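Local structure of monomethylamine methyltransferase MtmB1 (Methanosarcina barkeri, 1NTH) at residues Asp11-Ala16 and Ile238-Ile243; Gly74-Cys77 and Arg82-Lys85; Met344-Ala349 and Asp445-Lys450; Ser365-Ala370 and Arg384-Val389. The protein transfers the methyl group of monomethylamine to the corrinoid cofactor of its partner protein MtmC, feeding methanogenesis from methylamine. One frame throughout, in Å; residues are numbered along the deposited sequence.

Contact 1 of 4, residues Asp11-Ala16 and Ile238-Ile243; sequences DFYDRA and IDLDAI
Phe12 is the main bump of this interface, its ring pushed into a hollow walled by Ile238 and Ile243. The far corner of the ring is the tighter one: CZ lies 3.3 Å from CG2 of Ile238. Nearer the root, Phe12 CD2 meets Ile243 CD1 at 3.6 Å, the two side chains roughly perpendicular to each other. CG of Phe12 stands anti to its own nitrogen (chi1 -168°), which throws the ring off helix 9-18 toward both isoleucines. Their branched chains suit the place, since each offers a methyl group to a different part of the flat ring. A second, shallower fit follows one residue on, where Leu240 CD2 comes to the edge of the Tyr13 ring, 4.0 Å from CD1. The tyrosine hydroxyl is hydrogen-bonded to Lys17 NZ. With alanine in place of Phe12, the hollow between the methyls of Ile238 and Ile243 would probably be left unfilled. Ile75 and Val84 of strands 75-77 and 82-84 also touch the phenyl ring, and Met288 of helix 271-288 touches it together with both isoleucines, while Ser173 and Pro174 of the second subunit pack on Tyr13 and Ile243 respectively.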
loop_
_atom_site.group_PDB
_atom_site.type_symbol
_atom_site.label_atom_id
_atom_site.label_comp_id
_atom_site.label_asym_id
_atom_site.label_seq_id
_atom_site.Cartn_x
_atom_site.Cartn_y
_atom_site.Cartn_z
ATOM N N ASP A 11 7.324 -9.913 30.957
ATOM C CA ASP A 11 7.768 -9.946 32.347
ATOM C C ASP A 11 6.622 -10.480 33.195
ATOM O O ASP A 11 6.840 -11.199 34.171
ATOM C CB ASP A 11 8.130 -8.548 32.847
ATOM C CG ASP A 11 9.305 -7.949 32.113
ATOM O OD1 ASP A 11 10.365 -8.605 32.055
ATOM O OD2 ASP A 11 9.166 -6.819 31.598
ATOM N N PHE A 12 5.397 -10.118 32.827
ATOM C CA PHE A 12 4.240 -10.576 33.581
ATOM C C PHE A 12 4.178 -12.096 33.555
ATOM O O PHE A 12 4.018 -12.736 34.595
ATOM C CB PHE A 12 2.941 -10.015 33.004
ATOM C CG PHE A 12 1.765 -10.213 33.911
ATOM C CD1 PHE A 12 1.411 -9.233 34.830
ATOM C CD2 PHE A 12 1.059 -11.410 33.898
ATOM C CE1 PHE A 12 0.374 -9.446 35.734
ATOM C CE2 PHE A 12 0.020 -11.634 34.798
ATOM C CZ PHE A 12 -0.323 -10.648 35.717
ATOM N N TYR A 13 4.295 -12.672 32.362
ATOM C CA TYR A 13 4.259 -14.123 32.223
ATOM C C TYR A 13 5.339 -14.762 33.093
ATOM O O TYR A 13 5.072 -15.715 33.829
ATOM C CB TYR A 13 4.480 -14.528 30.762
ATOM C CG TYR A 13 4.479 -16.024 30.549
ATOM C CD1 TYR A 13 3.288 -16.747 30.533
ATOM C CD2 TYR A 13 5.676 -16.723 30.404
ATOM C CE1 TYR A 13 3.290 -18.137 30.380
ATOM C CE2 TYR A 13 5.690 -18.111 30.249
ATOM C CZ TYR A 13 4.495 -18.809 30.239
ATOM O OH TYR A 13 4.507 -20.177 30.082
ATOM N N ASP A 14 6.558 -14.234 33.003
ATOM C CA ASP A 14 7.685 -14.750 33.783
ATOM C C ASP A 14 7.348 -14.800 35.271
ATOM O O ASP A 14 7.515 -15.831 35.928
ATOM C CB ASP A 14 8.921 -13.863 33.597
ATOM C CG ASP A 14 9.540 -13.987 32.217
ATOM O OD1 ASP A 14 10.453 -13.190 31.918
ATOM O OD2 ASP A 14 9.128 -14.874 31.440
ATOM N N ARG A 15 6.873 -13.678 35.797
ATOM C CA ARG A 15 6.538 -13.582 37.213
ATOM C C ARG A 15 5.319 -14.401 37.612
ATOM O O ARG A 15 5.254 -14.915 38.732
ATOM C CB ARG A 15 6.343 -12.113 37.593
ATOM C CG ARG A 15 7.586 -11.284 37.324
ATOM C CD ARG A 15 7.434 -9.830 37.720
ATOM N NE ARG A 15 8.591 -9.065 37.261
ATOM C CZ ARG A 15 8.810 -7.785 37.539
ATOM N NH1 ARG A 15 7.951 -7.108 38.289
ATOM N NH2 ARG A 15 9.887 -7.180 37.053
ATOM N N ALA A 16 4.361 -14.536 36.703
ATOM C CA ALA A 16 3.148 -15.297 36.988
ATOM C C ALA A 16 3.436 -16.783 37.181
ATOM O O ALA A 16 2.645 -17.501 37.799
ATOM C CB ALA A 16 2.141 -15.111 35.864
ATOM N N ILE A 238 -5.972 -11.117 36.170
ATOM C CA ILE A 238 -5.860 -11.318 34.730
ATOM C C ILE A 238 -5.636 -12.794 34.400
ATOM O O ILE A 238 -5.196 -13.574 35.248
ATOM C CB ILE A 238 -4.681 -10.484 34.154
ATOM C CG1 ILE A 238 -4.829 -10.332 32.637
ATOM C CG2 ILE A 238 -3.357 -11.154 34.467
ATOM C CD1 ILE A 238 -6.015 -9.489 32.230
ATOM N N ASP A 239 -5.948 -13.169 33.165
ATOM C CA ASP A 239 -5.757 -14.539 32.694
ATOM C C ASP A 239 -4.647 -14.516 31.645
ATOM O O ASP A 239 -4.364 -13.467 31.065
ATOM C CB ASP A 239 -7.054 -15.070 32.084
ATOM C CG ASP A 239 -7.618 -14.146 31.019
ATOM O OD1 ASP A 239 -7.894 -12.968 31.327
ATOM O OD2 ASP A 239 -7.785 -14.602 29.873
ATOM N N LEU A 240 -4.017 -15.661 31.399
ATOM C CA LEU A 240 -2.930 -15.715 30.426
ATOM C C LEU A 240 -3.353 -15.440 28.983
ATOM O O LEU A 240 -2.544 -14.972 28.182
ATOM C CB LEU A 240 -2.198 -17.059 30.516
ATOM C CG LEU A 240 -1.369 -17.220 31.797
ATOM C CD1 LEU A 240 -0.605 -18.535 31.756
ATOM C CD2 LEU A 240 -0.399 -16.054 31.935
ATOM N N ASP A 241 -4.606 -15.725 28.645
ATOM C CA ASP A 241 -5.087 -15.454 27.291
ATOM C C ASP A 241 -4.888 -13.970 26.978
ATOM O O ASP A 241 -4.425 -13.608 25.893
ATOM C CB ASP A 241 -6.573 -15.811 27.168
ATOM C CG ASP A 241 -6.797 -17.207 26.607
ATOM O OD1 ASP A 241 -5.968 -18.101 26.877
ATOM O OD2 ASP A 241 -7.812 -17.412 25.902
ATOM N N ALA A 242 -5.227 -13.113 27.937
ATOM C CA ALA A 242 -5.087 -11.671 27.755
ATOM C C ALA A 242 -3.629 -11.274 27.535
ATOM O O ALA A 242 -3.328 -10.393 26.728
ATOM C CB ALA A 242 -5.650 -10.933 28.966
ATOM N N ILE A 243 -2.725 -11.925 28.257
ATOM C CA ILE A 243 -1.300 -11.630 28.142
ATOM C C ILE A 243 -0.773 -11.928 26.733
ATOM O O ILE A 243 0.056 -11.180 26.201
ATOM C CB ILE A 243 -0.491 -12.433 29.198
ATOM C CG1 ILE A 243 -0.963 -12.049 30.606
ATOM C CG2 ILE A 243 0.995 -12.154 29.055
ATOM C CD1 ILE A 243 -0.840 -10.573 30.931
#

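Contact 2 of 4, residues Gly74-Cys77 and Arg82-Lys85; sequences GIYC and RIVK
Different first torsions bring Tyr76 and Ile83 together: the tyrosine CG is anti to the backbone nitrogen (chi1 -174°), whereas CG1 of Ile83 is anti to the carbonyl carbon (chi1 -58°). The result is that Ile83 CG1 reaches the edge of the tyrosine ring, 4.1 Å from CD1, with one side chain lying nearly square across the other. They form a non-hydrogen-bonded antiparallel pair. Next to it, Ile75 and Val84 make the hydrogen-bonded pair: Ile75 N donates a hydrogen bond to Val84 O (2.8 Å), and Val84 N returns one to Ile75 O that is practically straight (179° at the hydrogen). Cys77 N adds a third bond, to Arg82 O at 2.9 Å, coming in nearly along the C=O axis. Where helix 56-73 ends, Gly74 has positive phi and its CA lies 3.2 Å from Val84 O; any CB would collide with that oxygen, so glycine suits the place. Branched Ile75 and Val84 are at home in extended strands, and both rest on Phe12 of helix 9-18. On the other face Tyr76 and Ile83 pack against Trp27 of helix 24-42, while the tyrosine hydroxyl, buried with its ring, is engaged by Cys22 O and His81 ND1. The arrangement is a beta hairpin, whose arms follow each other directly in the chain, and it forms the two central strands of a small mixed sheet flanked by strands 20-21 and 237-238.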
loop_
_atom_site.group_PDB
_atom_site.type_symbol
_atom_site.label_atom_id
_atom_site.label_comp_id
_atom_site.label_asym_id
_atom_site.label_seq_id
_atom_site.Cartn_x
_atom_site.Cartn_y
_atom_site.Cartn_z
ATOM N N GLY A 74 -0.435 -6.284 43.971
ATOM C CA GLY A 74 0.059 -6.910 42.763
ATOM C C GLY A 74 -1.143 -7.365 41.956
ATOM O O GLY A 74 -2.267 -6.904 42.188
ATOM N N ILE A 75 -0.913 -8.281 41.023
ATOM C CA ILE A 75 -1.973 -8.794 40.167
ATOM C C ILE A 75 -2.055 -10.315 40.257
ATOM O O ILE A 75 -1.045 -11.008 40.148
ATOM C CB ILE A 75 -1.722 -8.401 38.688
ATOM C CG1 ILE A 75 -1.664 -6.875 38.553
ATOM C CG2 ILE A 75 -2.806 -8.988 37.801
ATOM C CD1 ILE A 75 -2.967 -6.164 38.878
ATOM N N TYR A 76 -3.266 -10.826 40.444
ATOM C CA TYR A 76 -3.485 -12.262 40.544
ATOM C C TYR A 76 -3.672 -12.867 39.154
ATOM O O TYR A 76 -4.488 -12.383 38.367
ATOM C CB TYR A 76 -4.741 -12.539 41.378
ATOM C CG TYR A 76 -4.977 -14.005 41.670
ATOM C CD1 TYR A 76 -4.218 -14.671 42.631
ATOM C CD2 TYR A 76 -5.945 -14.729 40.977
ATOM C CE1 TYR A 76 -4.417 -16.024 42.897
ATOM C CE2 TYR A 76 -6.153 -16.087 41.235
ATOM C CZ TYR A 76 -5.384 -16.724 42.196
ATOM O OH TYR A 76 -5.585 -18.062 42.465
ATOM N N CYS A 77 -2.918 -13.920 38.854
ATOM C CA CYS A 77 -3.044 -14.604 37.569
ATOM C C CYS A 77 -3.910 -15.840 37.798
ATOM O O CYS A 77 -3.515 -16.755 38.521
ATOM C CB CYS A 77 -1.676 -15.021 37.031
ATOM S SG CYS A 77 -1.777 -15.900 35.439
ATOM N N ARG A 82 -0.995 -17.608 40.935
ATOM C CA ARG A 82 0.127 -16.935 41.577
ATOM C C ARG A 82 -0.028 -15.425 41.424
ATOM O O ARG A 82 -0.766 -14.948 40.555
ATOM C CB ARG A 82 1.454 -17.395 40.969
ATOM C CG ARG A 82 1.821 -18.837 41.313
ATOM C CD ARG A 82 2.993 -19.316 40.477
ATOM N NE ARG A 82 3.336 -20.715 40.736
ATOM C CZ ARG A 82 4.192 -21.124 41.668
ATOM N NH1 ARG A 82 4.808 -20.245 42.446
ATOM N NH2 ARG A 82 4.440 -22.419 41.813
ATOM N N ILE A 83 0.674 -14.685 42.272
ATOM C CA ILE A 83 0.609 -13.229 42.275
ATOM C C ILE A 83 1.835 -12.575 41.648
ATOM O O ILE A 83 2.970 -12.937 41.954
ATOM C CB ILE A 83 0.473 -12.700 43.721
ATOM C CG1 ILE A 83 -0.780 -13.291 44.371
ATOM C CG2 ILE A 83 0.416 -11.179 43.721
ATOM C CD1 ILE A 83 -0.850 -13.086 45.874
ATOM N N VAL A 84 1.596 -11.609 40.765
ATOM C CA VAL A 84 2.682 -10.876 40.126
ATOM C C VAL A 84 2.848 -9.548 40.853
ATOM O O VAL A 84 1.888 -8.789 41.004
ATOM C CB VAL A 84 2.385 -10.597 38.637
ATOM C CG1 VAL A 84 3.447 -9.667 38.061
ATOM C CG2 VAL A 84 2.353 -11.908 37.861
ATOM N N LYS A 85 4.067 -9.275 41.301
ATOM C CA LYS A 85 4.381 -8.049 42.026
ATOM C C LYS A 85 5.226 -7.088 41.199
ATOM O O LYS A 85 6.119 -7.510 40.467
ATOM C CB LYS A 85 5.151 -8.392 43.303
ATOM C CG LYS A 85 4.355 -9.139 44.362
ATOM C CD LYS A 85 3.530 -8.191 45.219
ATOM C CE LYS A 85 2.817 -8.945 46.335
ATOM N NZ LYS A 85 3.099 -8.372 47.680
#

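Contact 3 of 4, residues Met344-Ala349 and Asp445-Lys450; sequences MCLLEA and DGARKK
Leu346 reaches across to Ala447 almost from its first atom. Its CB lies 3.9 Å from CB of Ala447; CG, set anti to the carbonyl carbon (chi1 -62°), turns the chain so that CD1, rather than CD2, comes back to the same methyl, also at 3.9 Å. The alanine methyl is thus touched by both the root and one branch of the leucine, and its small size suits the spot; the axes of the two short segments approach to 9.3 Å at 41°. Helix 343-359 links the adjacent parallel strands 330-333 and 363-366, a beta-alpha-beta crossover of the TIM barrel, and helix 438-454, close to the C-terminus, packs on it. One residue along, Leu347 CD2 lies 4.0 Å from Ala447 O and 4.2 Å from Ala447 CB. Its other methyl, CD1, lies 4.4 Å from CD of Lys450, a loose contact with the apolar length of that exposed chain. Lysine fits this border because its methylenes can cover leucine while NZ makes a salt bridge to Glu343. Leu346 and Ala447 are also both touched by Met385 of helix 380-393, and Tyr444 packs on Leu346.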
loop_
_atom_site.group_PDB
_atom_site.type_symbol
_atom_site.label_atom_id
_atom_site.label_comp_id
_atom_site.label_asym_id
_atom_site.label_seq_id
_atom_site.Cartn_x
_atom_site.Cartn_y
_atom_site.Cartn_z
ATOM N N MET A 344 -36.227 6.715 30.487
ATOM C CA MET A 344 -35.245 6.352 31.499
ATOM C C MET A 344 -33.886 6.019 30.893
ATOM O O MET A 344 -32.856 6.461 31.400
ATOM C CB MET A 344 -35.728 5.166 32.336
ATOM C CG MET A 344 -34.810 4.877 33.514
ATOM S SD MET A 344 -35.425 3.594 34.611
ATOM C CE MET A 344 -33.931 3.138 35.506
ATOM N N CYS A 345 -33.882 5.237 29.818
ATOM C CA CYS A 345 -32.628 4.867 29.170
ATOM C C CYS A 345 -31.838 6.117 28.796
ATOM O O CYS A 345 -30.645 6.223 29.081
ATOM C CB CYS A 345 -32.903 4.034 27.916
ATOM S SG CYS A 345 -31.406 3.535 27.013
ATOM N N LEU A 346 -32.511 7.069 28.159
ATOM C CA LEU A 346 -31.861 8.305 27.749
ATOM C C LEU A 346 -31.364 9.121 28.938
ATOM O O LEU A 346 -30.280 9.698 28.888
ATOM C CB LEU A 346 -32.817 9.148 26.897
ATOM C CG LEU A 346 -33.269 8.494 25.588
ATOM C CD1 LEU A 346 -34.177 9.449 24.823
ATOM C CD2 LEU A 346 -32.044 8.129 24.741
ATOM N N LEU A 347 -32.150 9.170 30.011
ATOM C CA LEU A 347 -31.747 9.925 31.191
ATOM C C LEU A 347 -30.579 9.252 31.906
ATOM O O LEU A 347 -29.701 9.928 32.445
ATOM C CB LEU A 347 -32.929 10.091 32.156
ATOM C CG LEU A 347 -34.075 10.974 31.651
ATOM C CD1 LEU A 347 -35.186 11.015 32.693
ATOM C CD2 LEU A 347 -33.562 12.378 31.368
ATOM N N GLU A 348 -30.570 7.922 31.914
ATOM C CA GLU A 348 -29.490 7.177 32.555
ATOM C C GLU A 348 -28.181 7.455 31.820
ATOM O O GLU A 348 -27.163 7.777 32.434
ATOM C CB GLU A 348 -29.776 5.673 32.516
ATOM C CG GLU A 348 -30.754 5.169 33.567
ATOM C CD GLU A 348 -30.950 3.664 33.480
ATOM O OE1 GLU A 348 -31.760 3.209 32.642
ATOM O OE2 GLU A 348 -30.277 2.930 34.236
ATOM N N ALA A 349 -28.218 7.330 30.498
ATOM C CA ALA A 349 -27.030 7.569 29.688
ATOM C C ALA A 349 -26.592 9.025 29.813
ATOM O O ALA A 349 -25.398 9.322 29.821
ATOM C CB ALA A 349 -27.313 7.227 28.230
ATOM N N ASP A 445 -37.250 13.865 22.616
ATOM C CA ASP A 445 -37.584 15.248 22.936
ATOM C C ASP A 445 -37.983 15.404 24.397
ATOM O O ASP A 445 -37.588 16.365 25.055
ATOM C CB ASP A 445 -38.726 15.753 22.051
ATOM C CG ASP A 445 -38.329 15.867 20.600
ATOM O OD1 ASP A 445 -37.144 16.158 20.334
ATOM O OD2 ASP A 445 -39.203 15.681 19.726
ATOM N N GLY A 446 -38.769 14.457 24.896
ATOM C CA GLY A 446 -39.203 14.519 26.278
ATOM C C GLY A 446 -38.040 14.485 27.247
ATOM O O GLY A 446 -38.003 15.244 28.216
ATOM N N ALA A 447 -37.084 13.599 26.983
ATOM C CA ALA A 447 -35.915 13.466 27.843
ATOM C C ALA A 447 -35.052 14.723 27.777
ATOM O O ALA A 447 -34.566 15.211 28.798
ATOM C CB ALA A 447 -35.099 12.246 27.424
ATOM N N ARG A 448 -34.871 15.246 26.570
ATOM C CA ARG A 448 -34.065 16.442 26.367
ATOM C C ARG A 448 -34.668 17.614 27.133
ATOM O O ARG A 448 -33.949 18.405 27.745
ATOM C CB ARG A 448 -33.999 16.775 24.877
ATOM C CG ARG A 448 -32.837 17.663 24.469
ATOM C CD ARG A 448 -32.938 17.990 22.986
ATOM N NE ARG A 448 -31.668 18.409 22.398
ATOM C CZ ARG A 448 -31.427 19.626 21.921
ATOM N NH1 ARG A 448 -32.371 20.557 21.965
ATOM N NH2 ARG A 448 -30.249 19.903 21.380
ATOM N N LYS A 449 -35.993 17.716 27.096
ATOM C CA LYS A 449 -36.691 18.794 27.787
ATOM C C LYS A 449 -36.427 18.750 29.288
ATOM O O LYS A 449 -36.204 19.785 29.915
ATOM C CB LYS A 449 -38.197 18.707 27.519
ATOM C CG LYS A 449 -39.022 19.760 28.250
ATOM C CD LYS A 449 -38.547 21.168 27.925
ATOM C CE LYS A 449 -39.330 22.211 28.711
ATOM N NZ LYS A 449 -40.784 22.161 28.393
ATOM N N LYS A 450 -36.447 17.552 29.863
ATOM C CA LYS A 450 -36.200 17.403 31.291
ATOM C C LYS A 450 -34.777 17.814 31.645
ATOM O O LYS A 450 -34.535 18.388 32.706
ATOM C CB LYS A 450 -36.459 15.962 31.735
ATOM C CG LYS A 450 -37.933 15.594 31.727
ATOM C CD LYS A 450 -38.195 14.258 32.398
ATOM C CE LYS A 450 -39.690 13.973 32.450
ATOM N NZ LYS A 450 -40.000 12.729 33.203
#

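Contact 4 of 4, residues Ser365-Ala370 and Arg384-Val389; sequences SGVASA and RMMGEV
Met386 lays its thioether against the backbone of Gly366, and there the packing is densest. The side chain runs out extended from the helix, CG anti to the nitrogen (chi1 -179°), then bends at its third torsion (75°) to lay the terminal methyl along the strand: CE is 3.7 Å from Gly366 N, and SD is 4.0 Å from Gly366 CA. Glycine suits this spot well, because a CB would sit about 3.0 Å from Met386 SD and would clash with CG2 of Val367 as well. A cis peptide joins Gly366 to Val367, whose CG2 meets SD at 4.0 Å, the two side chains running alongside in opposite senses. The looser end is Ser365, where SD comes no nearer than 4.5 Å to C; all four touching residues are nevertheless buried, so the contact has no solvent side. Ser365 turns its CB away from the helix, and its OG is hydrogen-bonded to Gln127 OE1 and to O2 of the pyrrolysine at position 202. Shortening Met386 to alanine would probably strip the strand's backbone at Gly366 of its cover and leave CG2 of Val367 without its sulfur neighbour. No hydrogen bond crosses between the two segments: the backbone of this barrel strand is hydrogen-bonded to its neighbours, Gly366 to Gln127 and Gly129, and the flexible thioether meets it mainly through dispersion and shape.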
loop_
_atom_site.group_PDB
_atom_site.type_symbol
_atom_site.label_atom_id
_atom_site.label_comp_id
_atom_site.label_asym_id
_atom_site.label_seq_id
_atom_site.Cartn_x
_atom_site.Cartn_y
_atom_site.Cartn_z
ATOM N N SER A 365 -17.846 5.571 25.456
ATOM C CA SER A 365 -18.170 4.382 24.667
ATOM C C SER A 365 -19.537 3.811 25.065
ATOM O O SER A 365 -19.666 3.157 26.100
ATOM C CB SER A 365 -17.071 3.328 24.872
ATOM O OG SER A 365 -17.085 2.337 23.857
ATOM N N GLY A 366 -20.549 4.064 24.237
ATOM C CA GLY A 366 -21.894 3.583 24.530
ATOM C C GLY A 366 -22.750 3.439 23.284
ATOM O O GLY A 366 -22.297 3.763 22.190
ATOM N N VAL A 367 -24.004 3.012 23.427
ATOM C CA VAL A 367 -24.617 2.706 24.718
ATOM C C VAL A 367 -25.165 1.278 24.730
ATOM O O VAL A 367 -25.932 0.896 23.848
ATOM C CB VAL A 367 -25.786 3.684 24.989
ATOM C CG1 VAL A 367 -26.502 3.314 26.277
ATOM C CG2 VAL A 367 -25.262 5.118 25.044
ATOM N N ALA A 368 -24.769 0.486 25.722
ATOM C CA ALA A 368 -25.258 -0.883 25.813
ATOM C C ALA A 368 -26.569 -0.876 26.598
ATOM O O ALA A 368 -26.617 -1.269 27.763
ATOM C CB ALA A 368 -24.238 -1.761 26.500
ATOM N N SER A 369 -27.625 -0.411 25.942
ATOM C CA SER A 369 -28.943 -0.328 26.555
ATOM C C SER A 369 -29.440 -1.695 27.012
ATOM O O SER A 369 -28.972 -2.728 26.532
ATOM C CB SER A 369 -29.925 0.290 25.561
ATOM O OG SER A 369 -29.420 1.532 25.098
ATOM N N ALA A 370 -30.393 -1.691 27.942
ATOM C CA ALA A 370 -30.944 -2.929 28.482
ATOM C C ALA A 370 -29.820 -3.777 29.070
ATOM O O ALA A 370 -29.842 -5.008 28.986
ATOM C CB ALA A 370 -31.679 -3.703 27.393
ATOM N N ARG A 384 -26.675 9.339 20.206
ATOM C CA ARG A 384 -26.905 10.733 19.856
ATOM C C ARG A 384 -27.090 11.546 21.138
ATOM O O ARG A 384 -26.536 12.635 21.278
ATOM C CB ARG A 384 -28.154 10.882 18.978
ATOM C CG ARG A 384 -28.432 12.328 18.579
ATOM C CD ARG A 384 -29.844 12.514 18.045
ATOM N NE ARG A 384 -30.081 11.784 16.805
ATOM C CZ ARG A 384 -31.226 11.814 16.133
ATOM N NH1 ARG A 384 -32.240 12.543 16.585
ATOM N NH2 ARG A 384 -31.361 11.120 15.011
ATOM N N MET A 385 -27.870 11.012 22.076
ATOM C CA MET A 385 -28.102 11.714 23.331
ATOM C C MET A 385 -26.795 11.827 24.107
ATOM O O MET A 385 -26.482 12.878 24.670
ATOM C CB MET A 385 -29.144 10.978 24.175
ATOM C CG MET A 385 -29.520 11.709 25.463
ATOM S SD MET A 385 -30.280 13.333 25.169
ATOM C CE MET A 385 -31.983 12.854 24.914
ATOM N N MET A 386 -26.032 10.737 24.130
ATOM C CA MET A 386 -24.752 10.712 24.827
ATOM C C MET A 386 -23.875 11.847 24.297
ATOM O O MET A 386 -23.244 12.572 25.068
ATOM C CB MET A 386 -24.075 9.351 24.610
ATOM C CG MET A 386 -22.738 9.170 25.315
ATOM S SD MET A 386 -22.068 7.494 25.102
ATOM C CE MET A 386 -21.482 7.565 23.405
ATOM N N GLY A 387 -23.867 12.012 22.976
ATOM C CA GLY A 387 -23.068 13.057 22.359
ATOM C C GLY A 387 -23.573 14.470 22.599
ATOM O O GLY A 387 -22.784 15.370 22.882
ATOM N N GLU A 388 -24.882 14.679 22.481
ATOM C CA GLU A 388 -25.444 16.012 22.698
ATOM C C GLU A 388 -25.228 16.470 24.134
ATOM O O GLU A 388 -24.926 17.637 24.390
ATOM C CB GLU A 388 -26.942 16.030 22.382
ATOM C CG GLU A 388 -27.260 16.051 20.899
ATOM C CD GLU A 388 -28.511 16.853 20.592
ATOM O OE1 GLU A 388 -29.629 16.331 20.792
ATOM O OE2 GLU A 388 -28.369 18.019 20.163
ATOM N N VAL A 389 -25.388 15.542 25.069
ATOM C CA VAL A 389 -25.208 15.852 26.476
ATOM C C VAL A 389 -23.746 16.182 26.766
ATOM O O VAL A 389 -23.450 17.056 27.582
ATOM C CB VAL A 389 -25.680 14.680 27.361
ATOM C CG1 VAL A 389 -25.301 14.928 28.815
ATOM C CG2 VAL A 389 -27.195 14.527 27.237
#

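In the fold
The four contacts form two pairs on opposite sides of the chain's centre. Contacts 1 and 2, centres 9 Å apart, touch, Arg15 NH1 hydrogen-bonding Lys85 O. The hairpin of contact 2 falls between the segments of contact 1 in sequence; contact 1 adds helix 9-18 beside the small mixed sheet and strand 237-238 at its edge. Later come contacts 3 and 4, centres 11 Å apart, contact 4 falling within the sequence span of contact 3. A salt bridge from Arg448 to Glu388 ties helices 438-454 and 380-393. About 43 Å separates the centres of contacts 1 and 3. The hairpin end is thus held as one unit, while the barrel end joins outer helices to the strand carrying Ser365 beside pyrrolysine.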